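Beta-1,3-1,4-glucanase (Caldicellulosiruptor sp. F32, PDB 5H4R) probably hydrolyses beta-1,4 linkages in mixed-linkage beta-1,3-1,4-glucans such as lichenan, as a family 5 glycoside hydrolase. Local coordinates at residues A[212-226]-A[253-267]. The protein carries 1 engineered substitution. Numbering follows the deposited sequence.
Sequences EAINKLNQVFVDTVR and EFKIPKDSSKYKNRI
Arg226, the last residue of helix 205-226, reaches across to Asp259. Arg226 CB and CG lie against Ser260 OG, CB at 3.6 Å; a bend at chi2 (-52°) then carries CD past Asp259 OD1. Beyond it the guanidinium forms a side-on salt bridge with the carboxylate, nearly coplanar (12°), Arg226 NE donating to Asp259 OD1 at 2.8 Å and NH2 to Asp259 OD2 at 2.7 Å, while NH1 turns to the carbonyls of Asn232 and Arg235. Ser261 CB covers one guanidinium face. Asp259 OD1 also accepts from Ser261 N in an Asx turn, from the opposite face to NE. In this TIM barrel, 253-267 leads from helix 247-250 into strand 267-272 and runs alongside helix 205-226. Gln219 spans the backbone of Lys258: OE1 takes Lys258 N at 2.9 Å on an in-plane lone pair, and NE2 donates to Lys258 O at 2.9 Å. A leucine in place of Gln219 would probably leave Lys258 N and O without these partners and let the loop shift. Between these polar grips, Val222 CG2 packs on Pro257 CB at 3.7 Å. Farther up the helix, Asn215 bridges two residues, ND2 donating to Glu253 O and OD1 accepting from Lys255 N above the carbonyl plane.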
ATOM      1  N   GLU A 212      -6.798 -11.801 -15.781  1.00 10.23           N
ATOM      2  CA  GLU A 212      -8.252 -11.925 -15.815  1.00 11.92           C
ATOM      3  C   GLU A 212      -8.800 -12.282 -14.442  1.00 11.58           C
ATOM      4  O   GLU A 212      -9.845 -11.772 -14.025  1.00 12.62           O
ATOM      5  CB  GLU A 212      -8.660 -12.979 -16.845  1.00 15.73           C
ATOM      6  CG  GLU A 212      -8.335 -12.576 -18.283  1.00 23.70           C
ATOM      7  CD  GLU A 212      -9.027 -11.289 -18.721  1.00 43.55           C
ATOM      8  OE1 GLU A 212     -10.277 -11.288 -18.783  1.00 52.33           O
ATOM      9  OE2 GLU A 212      -8.322 -10.277 -18.993  1.00 32.33           O
ATOM     10  N   ALA A 213      -8.119 -13.177 -13.734  1.00 12.75           N
ATOM     11  CA  ALA A 213      -8.577 -13.554 -12.411  1.00 11.61           C
ATOM     12  C   ALA A 213      -8.565 -12.359 -11.474  1.00 11.86           C
ATOM     13  O   ALA A 213      -9.472 -12.208 -10.654  1.00 11.86           O
ATOM     14  CB  ALA A 213      -7.700 -14.676 -11.858  1.00 13.13           C
ATOM     15  N   ILE A 214      -7.541 -11.505 -11.580  1.00 10.59           N
ATOM     16  CA  ILE A 214      -7.450 -10.320 -10.724  1.00  9.45           C
ATOM     17  C   ILE A 214      -8.584  -9.360 -11.042  1.00 13.36           C
ATOM     18  O   ILE A 214      -9.168  -8.753 -10.132  1.00 11.47           O
ATOM     19  CB  ILE A 214      -6.067  -9.650 -10.865  1.00 10.09           C
ATOM     20  CG1 ILE A 214      -4.994 -10.491 -10.170  1.00 12.33           C
ATOM     21  CG2 ILE A 214      -6.057  -8.238 -10.215  1.00 12.26           C
ATOM     22  CD1 ILE A 214      -3.597 -10.082 -10.493  1.00 10.90           C
ATOM     23  N   ASN A 215      -8.912  -9.200 -12.325  1.00 11.40           N
ATOM     24  CA  ASN A 215     -10.064  -8.375 -12.702  1.00 10.63           C
ATOM     25  C   ASN A 215     -11.338  -8.904 -12.049  1.00 11.22           C
ATOM     26  O   ASN A 215     -12.128  -8.136 -11.487  1.00 11.77           O
ATOM     27  CB  ASN A 215     -10.223  -8.333 -14.220  1.00 10.74           C
ATOM     28  CG  ASN A 215      -9.186  -7.457 -14.910  1.00 12.09           C
ATOM     29  OD1 ASN A 215      -8.600  -6.566 -14.296  1.00 12.55           O
ATOM     30  ND2 ASN A 215      -8.980  -7.694 -16.214  1.00 12.52           N
ATOM     31  N   LYS A 216     -11.543 -10.224 -12.101  1.00  9.55           N
ATOM     32  CA  LYS A 216     -12.732 -10.830 -11.516  1.00 12.67           C
ATOM     33  C   LYS A 216     -12.766 -10.614 -10.013  1.00 10.80           C
ATOM     34  O   LYS A 216     -13.811 -10.275  -9.434  1.00 11.62           O
ATOM     35  CB  LYS A 216     -12.759 -12.328 -11.827  1.00 13.15           C
ATOM     36  CG  LYS A 216     -13.809 -13.134 -11.060  1.00 15.02           C
ATOM     37  CD  LYS A 216     -15.260 -12.740 -11.450  1.00 19.51           C
ATOM     38  CE  LYS A 216     -16.269 -13.718 -10.853  1.00 25.29           C
ATOM     39  NZ  LYS A 216     -17.674 -13.294 -11.095  1.00 32.42           N
ATOM     40  N   LEU A 217     -11.634 -10.844  -9.352  1.00 10.41           N
ATOM     41  CA  LEU A 217     -11.596 -10.738  -7.896  1.00 10.52           C
ATOM     42  C   LEU A 217     -11.731  -9.293  -7.432  1.00 12.00           C
ATOM     43  O   LEU A 217     -12.296  -9.046  -6.361  1.00 11.02           O
ATOM     44  CB  LEU A 217     -10.308 -11.364  -7.385  1.00 11.76           C
ATOM     45  CG  LEU A 217     -10.238 -12.880  -7.619  1.00 11.46           C
ATOM     46  CD1 LEU A 217      -8.817 -13.437  -7.451  1.00 12.63           C
ATOM     47  CD2 LEU A 217     -11.201 -13.608  -6.681  1.00 15.64           C
ATOM     48  N   ASN A 218     -11.248  -8.332  -8.223  1.00  9.45           N
ATOM     49  CA  ASN A 218     -11.471  -6.925  -7.900  1.00 10.64           C
ATOM     50  C   ASN A 218     -12.934  -6.550  -8.062  1.00  8.26           C
ATOM     51  O   ASN A 218     -13.471  -5.776  -7.257  1.00 10.90           O
ATOM     52  CB  ASN A 218     -10.595  -6.016  -8.764  1.00 10.09           C
ATOM     53  CG  ASN A 218      -9.164  -5.928  -8.278  1.00  9.42           C
ATOM     54  OD1 ASN A 218      -8.857  -6.202  -7.121  1.00 10.93           O
ATOM     55  ND2 ASN A 218      -8.272  -5.480  -9.169  1.00  9.99           N
ATOM     56  N   GLN A 219     -13.613  -7.139  -9.033  1.00  9.91           N
ATOM     57  CA  GLN A 219     -15.044  -6.901  -9.179  1.00 13.85           C
ATOM     58  C   GLN A 219     -15.829  -7.527  -8.032  1.00 11.89           C
ATOM     59  O   GLN A 219     -16.777  -6.922  -7.513  1.00 14.03           O
ATOM     60  CB  GLN A 219     -15.521  -7.446 -10.525  1.00 10.17           C
ATOM     61  CG  GLN A 219     -16.952  -7.137 -10.794  1.00 11.20           C
ATOM     62  CD  GLN A 219     -17.175  -5.675 -11.081  1.00 16.11           C
ATOM     63  OE1 GLN A 219     -16.684  -5.137 -12.089  1.00 16.40           O
ATOM     64  NE2 GLN A 219     -17.909  -5.016 -10.211  1.00 19.62           N
ATOM     65  N   VAL A 220     -15.440  -8.738  -7.608  1.00 11.73           N
ATOM     66  CA  VAL A 220     -16.068  -9.375  -6.454  1.00 14.30           C
ATOM     67  C   VAL A 220     -15.916  -8.501  -5.220  1.00 11.20           C
ATOM     68  O   VAL A 220     -16.872  -8.307  -4.444  1.00 11.02           O
ATOM     69  CB  VAL A 220     -15.457 -10.775  -6.246  1.00 11.38           C
ATOM     70  CG1 VAL A 220     -15.893 -11.388  -4.920  1.00 14.30           C
ATOM     71  CG2 VAL A 220     -15.862 -11.678  -7.396  1.00 16.73           C
ATOM     72  N   PHE A 221     -14.713  -7.965  -5.015  1.00 10.61           N
ATOM     73  CA  PHE A 221     -14.446  -7.076  -3.889  1.00 10.94           C
ATOM     74  C   PHE A 221     -15.388  -5.885  -3.889  1.00  9.46           C
ATOM     75  O   PHE A 221     -16.026  -5.583  -2.874  1.00  9.80           O
ATOM     76  CB  PHE A 221     -12.978  -6.623  -3.939  1.00 11.63           C
ATOM     77  CG  PHE A 221     -12.684  -5.322  -3.219  1.00  9.90           C
ATOM     78  CD1 PHE A 221     -12.682  -5.256  -1.828  1.00  9.02           C
ATOM     79  CD2 PHE A 221     -12.369  -4.175  -3.930  1.00  8.33           C
ATOM     80  CE1 PHE A 221     -12.373  -4.045  -1.182  1.00  8.80           C
ATOM     81  CE2 PHE A 221     -12.055  -2.986  -3.278  1.00 10.95           C
ATOM     82  CZ  PHE A 221     -12.062  -2.935  -1.909  1.00  8.76           C
ATOM     83  N   VAL A 222     -15.473  -5.177  -5.005  1.00 10.02           N
ATOM     84  CA  VAL A 222     -16.339  -4.001  -5.057  1.00 10.13           C
ATOM     85  C   VAL A 222     -17.782  -4.399  -4.781  1.00 13.07           C
ATOM     86  O   VAL A 222     -18.471  -3.779  -3.958  1.00 10.04           O
ATOM     87  CB  VAL A 222     -16.195  -3.283  -6.406  1.00 11.72           C
ATOM     88  CG1 VAL A 222     -17.214  -2.158  -6.551  1.00 11.28           C
ATOM     89  CG2 VAL A 222     -14.783  -2.740  -6.535  1.00 13.57           C
ATOM     90  N   ASP A 223     -18.268  -5.434  -5.469  1.00 11.48           N
ATOM     91  CA  ASP A 223     -19.660  -5.833  -5.300  1.00 14.12           C
ATOM     92  C   ASP A 223     -19.931  -6.228  -3.853  1.00 12.67           C
ATOM     93  O   ASP A 223     -20.991  -5.914  -3.292  1.00 13.03           O
ATOM     94  CB  ASP A 223     -20.001  -6.991  -6.242  1.00 15.39           C
ATOM     95  CG  ASP A 223     -20.004  -6.589  -7.722  1.00 20.07           C
ATOM     96  OD1 ASP A 223     -20.040  -5.381  -8.021  1.00 25.55           O
ATOM     97  OD2 ASP A 223     -20.022  -7.498  -8.586  1.00 23.32           O
ATOM     98  N   THR A 224     -18.980  -6.930  -3.232  1.00 11.10           N
ATOM     99  CA  THR A 224     -19.169  -7.375  -1.854  1.00 10.75           C
ATOM    100  C   THR A 224     -19.272  -6.183  -0.919  1.00 11.40           C
ATOM    101  O   THR A 224     -20.174  -6.118  -0.072  1.00 12.28           O
ATOM    102  CB  THR A 224     -18.003  -8.289  -1.448  1.00 12.71           C
ATOM    103  OG1 THR A 224     -18.054  -9.488  -2.235  1.00 13.74           O
ATOM    104  CG2 THR A 224     -18.075  -8.658   0.010  1.00 15.30           C
ATOM    105  N   VAL A 225     -18.358  -5.230  -1.059  1.00 11.46           N
ATOM    106  CA  VAL A 225     -18.359  -4.072  -0.168  1.00  9.30           C
ATOM    107  C   VAL A 225     -19.649  -3.275  -0.338  1.00  9.45           C
ATOM    108  O   VAL A 225     -20.274  -2.864   0.645  1.00 11.05           O
ATOM    109  CB  VAL A 225     -17.121  -3.196  -0.416  1.00  9.37           C
ATOM    110  CG1 VAL A 225     -17.245  -1.876   0.358  1.00 13.86           C
ATOM    111  CG2 VAL A 225     -15.858  -3.943  -0.006  1.00  9.89           C
ATOM    112  N   ARG A 226     -20.020  -2.977  -1.581  1.00 11.36           N
ATOM    113  CA  ARG A 226     -21.185  -2.135  -1.805  1.00 11.81           C
ATOM    114  C   ARG A 226     -22.452  -2.775  -1.251  1.00 14.73           C
ATOM    115  O   ARG A 226     -23.394  -2.066  -0.843  1.00 14.69           O
ATOM    116  CB  ARG A 226     -21.348  -1.853  -3.289  1.00 12.37           C
ATOM    117  CG  ARG A 226     -20.192  -1.104  -3.938  1.00 14.04           C
ATOM    118  CD  ARG A 226     -19.837   0.142  -3.196  1.00 14.60           C
ATOM    119  NE  ARG A 226     -18.914   0.986  -3.965  1.00 13.82           N
ATOM    120  CZ  ARG A 226     -18.070   1.853  -3.420  1.00 14.55           C
ATOM    121  NH1 ARG A 226     -18.002   1.977  -2.098  1.00 14.73           N
ATOM    122  NH2 ARG A 226     -17.293   2.590  -4.205  1.00 13.18           N
ATOM    123  N   GLU A 253      -5.378  -4.807 -20.710  1.00 14.27           N
ATOM    124  CA  GLU A 253      -6.183  -5.877 -20.152  1.00 15.82           C
ATOM    125  C   GLU A 253      -6.666  -5.594 -18.733  1.00 13.17           C
ATOM    126  O   GLU A 253      -7.560  -6.306 -18.266  1.00 15.89           O
ATOM    127  CB  GLU A 253      -5.391  -7.189 -20.171  1.00 16.13           C
ATOM    128  CG  GLU A 253      -5.220  -7.767 -21.572  1.00 18.10           C
ATOM    129  CD  GLU A 253      -3.991  -7.251 -22.304  1.00 29.38           C
ATOM    130  OE1 GLU A 253      -3.334  -6.302 -21.828  1.00 18.57           O
ATOM    131  OE2 GLU A 253      -3.693  -7.801 -23.382  1.00 27.16           O
ATOM    132  N   PHE A 254      -6.107  -4.597 -18.051  1.00 11.95           N
ATOM    133  CA  PHE A 254      -6.573  -4.248 -16.718  1.00 15.23           C
ATOM    134  C   PHE A 254      -7.933  -3.571 -16.827  1.00 10.89           C
ATOM    135  O   PHE A 254      -8.152  -2.728 -17.702  1.00 13.76           O
ATOM    136  CB  PHE A 254      -5.578  -3.322 -16.017  1.00 12.98           C
ATOM    137  CG  PHE A 254      -6.071  -2.830 -14.694  1.00  9.93           C
ATOM    138  CD1 PHE A 254      -6.049  -3.656 -13.596  1.00 10.38           C
ATOM    139  CD2 PHE A 254      -6.583  -1.551 -14.556  1.00 11.21           C
ATOM    140  CE1 PHE A 254      -6.519  -3.217 -12.361  1.00 12.27           C
ATOM    141  CE2 PHE A 254      -7.080  -1.126 -13.334  1.00 14.17           C
ATOM    142  CZ  PHE A 254      -7.055  -1.949 -12.250  1.00 13.03           C
ATOM    143  N   LYS A 255      -8.862  -3.950 -15.942  1.00 11.47           N
ATOM    144  CA  LYS A 255     -10.207  -3.385 -15.960  1.00 10.93           C
ATOM    145  C   LYS A 255     -10.529  -2.757 -14.619  1.00 14.04           C
ATOM    146  O   LYS A 255     -10.430  -3.419 -13.573  1.00 16.64           O
ATOM    147  CB  LYS A 255     -11.250  -4.452 -16.290  1.00 14.71           C
ATOM    148  CG  LYS A 255     -11.115  -5.068 -17.653  1.00 20.07           C
ATOM    149  CD  LYS A 255     -12.175  -6.142 -17.840  1.00 40.84           C
ATOM    150  CE  LYS A 255     -12.083  -6.774 -19.216  1.00 48.48           C
ATOM    151  NZ  LYS A 255     -12.998  -7.941 -19.339  1.00 52.75           N
ATOM    152  N   ILE A 256     -10.917  -1.489 -14.638  1.00 13.88           N
ATOM    153  CA  ILE A 256     -11.479  -0.895 -13.419  1.00 13.15           C
ATOM    154  C   ILE A 256     -12.839  -1.529 -13.164  1.00 11.95           C
ATOM    155  O   ILE A 256     -13.677  -1.562 -14.088  1.00 13.00           O
ATOM    156  CB  ILE A 256     -11.610   0.618 -13.561  1.00 11.91           C
ATOM    157  CG1 ILE A 256     -10.256   1.282 -13.793  1.00 15.67           C
ATOM    158  CG2 ILE A 256     -12.271   1.211 -12.287  1.00 14.25           C
ATOM    159  CD1 ILE A 256     -10.366   2.751 -14.141  1.00 16.17           C
ATOM    160  N   PRO A 257     -13.107  -2.052 -11.965  1.00 11.29           N
ATOM    161  CA  PRO A 257     -14.411  -2.670 -11.704  1.00 13.14           C
ATOM    162  C   PRO A 257     -15.559  -1.702 -11.912  1.00 14.93           C
ATOM    163  O   PRO A 257     -15.451  -0.509 -11.623  1.00 16.70           O
ATOM    164  CB  PRO A 257     -14.335  -3.084 -10.225  1.00 11.94           C
ATOM    165  CG  PRO A 257     -12.947  -3.026  -9.859  1.00 16.34           C
ATOM    166  CD  PRO A 257     -12.208  -2.129 -10.806  1.00 12.06           C
ATOM    167  N   LYS A 258     -16.679  -2.251 -12.362  1.00 13.03           N
ATOM    168  CA  LYS A 258     -17.932  -1.514 -12.398  1.00 14.16           C
ATOM    169  C   LYS A 258     -18.391  -1.266 -10.971  1.00 18.83           C
ATOM    170  O   LYS A 258     -18.274  -2.136 -10.112  1.00 19.03           O
ATOM    171  CB  LYS A 258     -18.980  -2.298 -13.181  1.00 18.67           C
ATOM    172  CG  LYS A 258     -18.527  -2.718 -14.564  1.00 23.13           C
ATOM    173  CD  LYS A 258     -18.055  -1.552 -15.426  1.00 55.30           C
ATOM    174  CE  LYS A 258     -19.180  -0.579 -15.745  1.00 65.42           C
ATOM    175  NZ  LYS A 258     -18.719   0.512 -16.655  1.00 78.56           N
ATOM    176  N   ASP A 259     -18.910  -0.071 -10.714  1.00 15.40           N
ATOM    177  CA  ASP A 259     -19.229   0.338  -9.357  1.00 16.15           C
ATOM    178  C   ASP A 259     -20.684   0.755  -9.302  1.00 17.72           C
ATOM    179  O   ASP A 259     -21.136   1.572 -10.108  1.00 22.08           O
ATOM    180  CB  ASP A 259     -18.312   1.488  -8.908  1.00 17.43           C
ATOM    181  CG  ASP A 259     -18.424   1.791  -7.426  1.00 17.26           C
ATOM    182  OD1 ASP A 259     -19.328   1.234  -6.764  1.00 17.31           O
ATOM    183  OD2 ASP A 259     -17.583   2.581  -6.931  1.00 14.53           O
ATOM    184  N   SER A 260     -21.426   0.181  -8.364  1.00 19.39           N
ATOM    185  CA  SER A 260     -22.834   0.517  -8.232  1.00 16.17           C
ATOM    186  C   SER A 260     -23.066   1.769  -7.399  1.00 19.23           C
ATOM    187  O   SER A 260     -24.209   2.244  -7.339  1.00 25.39           O
ATOM    188  CB  SER A 260     -23.573  -0.662  -7.613  1.00 21.64           C
ATOM    189  OG  SER A 260     -23.058  -0.918  -6.320  1.00 24.80           O
ATOM    190  N   SER A 261     -22.022   2.323  -6.785  1.00 23.49           N
ATOM    191  CA  SER A 261     -22.162   3.549  -6.010  1.00 20.54           C
ATOM    192  C   SER A 261     -22.854   4.624  -6.831  1.00 25.40           C
ATOM    193  O   SER A 261     -22.496   4.867  -7.987  1.00 25.41           O
ATOM    194  CB  SER A 261     -20.784   4.041  -5.569  1.00 22.82           C
ATOM    195  OG  SER A 261     -20.889   5.296  -4.917  1.00 33.21           O
ATOM    196  N   LYS A 262     -23.847   5.276  -6.224  1.00 23.70           N
ATOM    197  CA  LYS A 262     -24.454   6.437  -6.856  1.00 21.70           C
ATOM    198  C   LYS A 262     -23.499   7.623  -6.890  1.00 25.20           C
ATOM    199  O   LYS A 262     -23.727   8.564  -7.652  1.00 25.75           O
ATOM    200  CB  LYS A 262     -25.746   6.790  -6.126  1.00 27.26           C
ATOM    201  CG  LYS A 262     -26.819   5.708  -6.283  1.00 28.34           C
ATOM    202  CD  LYS A 262     -28.129   6.046  -5.593  1.00 51.59           C
ATOM    203  CE  LYS A 262     -29.116   4.884  -5.718  1.00 48.03           C
ATOM    204  NZ  LYS A 262     -30.440   5.171  -5.101  1.00 58.99           N
ATOM    205  N   TYR A 263     -22.419   7.588  -6.110  1.00 22.07           N
ATOM    206  CA  TYR A 263     -21.358   8.572  -6.242  1.00 22.36           C
ATOM    207  C   TYR A 263     -20.373   8.076  -7.288  1.00 18.13           C
ATOM    208  O   TYR A 263     -19.879   6.944  -7.202  1.00 20.79           O
ATOM    209  CB  TYR A 263     -20.644   8.807  -4.909  1.00 20.63           C
ATOM    210  CG  TYR A 263     -21.477   9.574  -3.911  1.00 21.96           C
ATOM    211  CD1 TYR A 263     -22.348   8.909  -3.059  1.00 31.41           C
ATOM    212  CD2 TYR A 263     -21.414  10.961  -3.834  1.00 34.18           C
ATOM    213  CE1 TYR A 263     -23.124   9.603  -2.146  1.00 26.77           C
ATOM    214  CE2 TYR A 263     -22.192  11.665  -2.922  1.00 38.09           C
ATOM    215  CZ  TYR A 263     -23.038  10.981  -2.080  1.00 33.09           C
ATOM    216  OH  TYR A 263     -23.814  11.666  -1.170  1.00 39.77           O
ATOM    217  N   LYS A 264     -20.096   8.922  -8.271  1.00 18.41           N
ATOM    218  CA  LYS A 264     -19.187   8.526  -9.326  1.00 17.67           C
ATOM    219  C   LYS A 264     -17.737   8.552  -8.852  1.00 16.24           C
ATOM    220  O   LYS A 264     -17.365   9.249  -7.907  1.00 16.20           O
ATOM    221  CB  LYS A 264     -19.321   9.459 -10.529  1.00 24.90           C
ATOM    222  CG  LYS A 264     -20.729   9.615 -11.080  1.00 36.15           C
ATOM    223  CD  LYS A 264     -20.706  10.517 -12.316  1.00 52.77           C
ATOM    224  CE  LYS A 264     -22.092  10.740 -12.914  1.00 49.56           C
ATOM    225  NZ  LYS A 264     -22.765  11.978 -12.409  1.00 54.95           N
ATOM    226  N   ASN A 265     -16.920   7.745  -9.515  1.00 15.35           N
ATOM    227  CA  ASN A 265     -15.465   7.881  -9.463  1.00 14.27           C
ATOM    228  C   ASN A 265     -14.931   7.632  -8.047  1.00 13.23           C
ATOM    229  O   ASN A 265     -14.207   8.443  -7.486  1.00 13.37           O
ATOM    230  CB  ASN A 265     -15.056   9.261  -9.982  1.00 15.23           C
ATOM    231  CG  ASN A 265     -13.612   9.326 -10.414  1.00 14.58           C
ATOM    232  OD1 ASN A 265     -13.022   8.331 -10.833  1.00 14.40           O
ATOM    233  ND2 ASN A 265     -13.032  10.513 -10.341  1.00 15.34           N
ATOM    234  N   ARG A 266     -15.300   6.488  -7.473  1.00 12.90           N
ATOM    235  CA  ARG A 266     -14.935   6.142  -6.106  1.00 12.50           C
ATOM    236  C   ARG A 266     -13.944   4.986  -6.064  1.00 11.52           C
ATOM    237  O   ARG A 266     -13.692   4.448  -4.989  1.00 11.54           O
ATOM    238  CB  ARG A 266     -16.198   5.815  -5.278  1.00 13.61           C
ATOM    239  CG  ARG A 266     -17.122   7.015  -5.018  1.00 14.85           C
ATOM    240  CD  ARG A 266     -16.482   7.990  -4.034  1.00 15.23           C
ATOM    241  NE  ARG A 266     -17.163   9.275  -3.862  1.00 18.85           N
ATOM    242  CZ  ARG A 266     -17.670   9.740  -2.727  1.00 23.54           C
ATOM    243  NH1 ARG A 266     -17.640   9.039  -1.597  1.00 25.36           N
ATOM    244  NH2 ARG A 266     -18.218  10.936  -2.723  1.00 32.16           N
ATOM    245  N   ILE A 267     -13.373   4.599  -7.211  1.00 11.22           N
ATOM    246  CA  ILE A 267     -12.366   3.543  -7.282  1.00 10.38           C
ATOM    247  C   ILE A 267     -11.013   4.198  -7.519  1.00  9.93           C
ATOM    248  O   ILE A 267     -10.844   4.963  -8.477  1.00 10.38           O
ATOM    249  CB  ILE A 267     -12.671   2.517  -8.391  1.00 11.06           C
ATOM    250  CG1 ILE A 267     -14.074   1.907  -8.241  1.00 16.62           C
ATOM    251  CG2 ILE A 267     -11.594   1.438  -8.405  1.00 12.25           C
ATOM    252  CD1 ILE A 267     -14.313   1.219  -6.971  1.00 16.91           C
TER
HETATM  253  O   HOH W   1      -9.230  -5.189 -11.929  1.00 11.09           O
HETATM  254  O   HOH W   2     -12.428  -5.552 -12.567  1.00 13.54           O
HETATM  255  O   HOH W   3     -20.432  -2.797  -8.167  1.00 24.52           O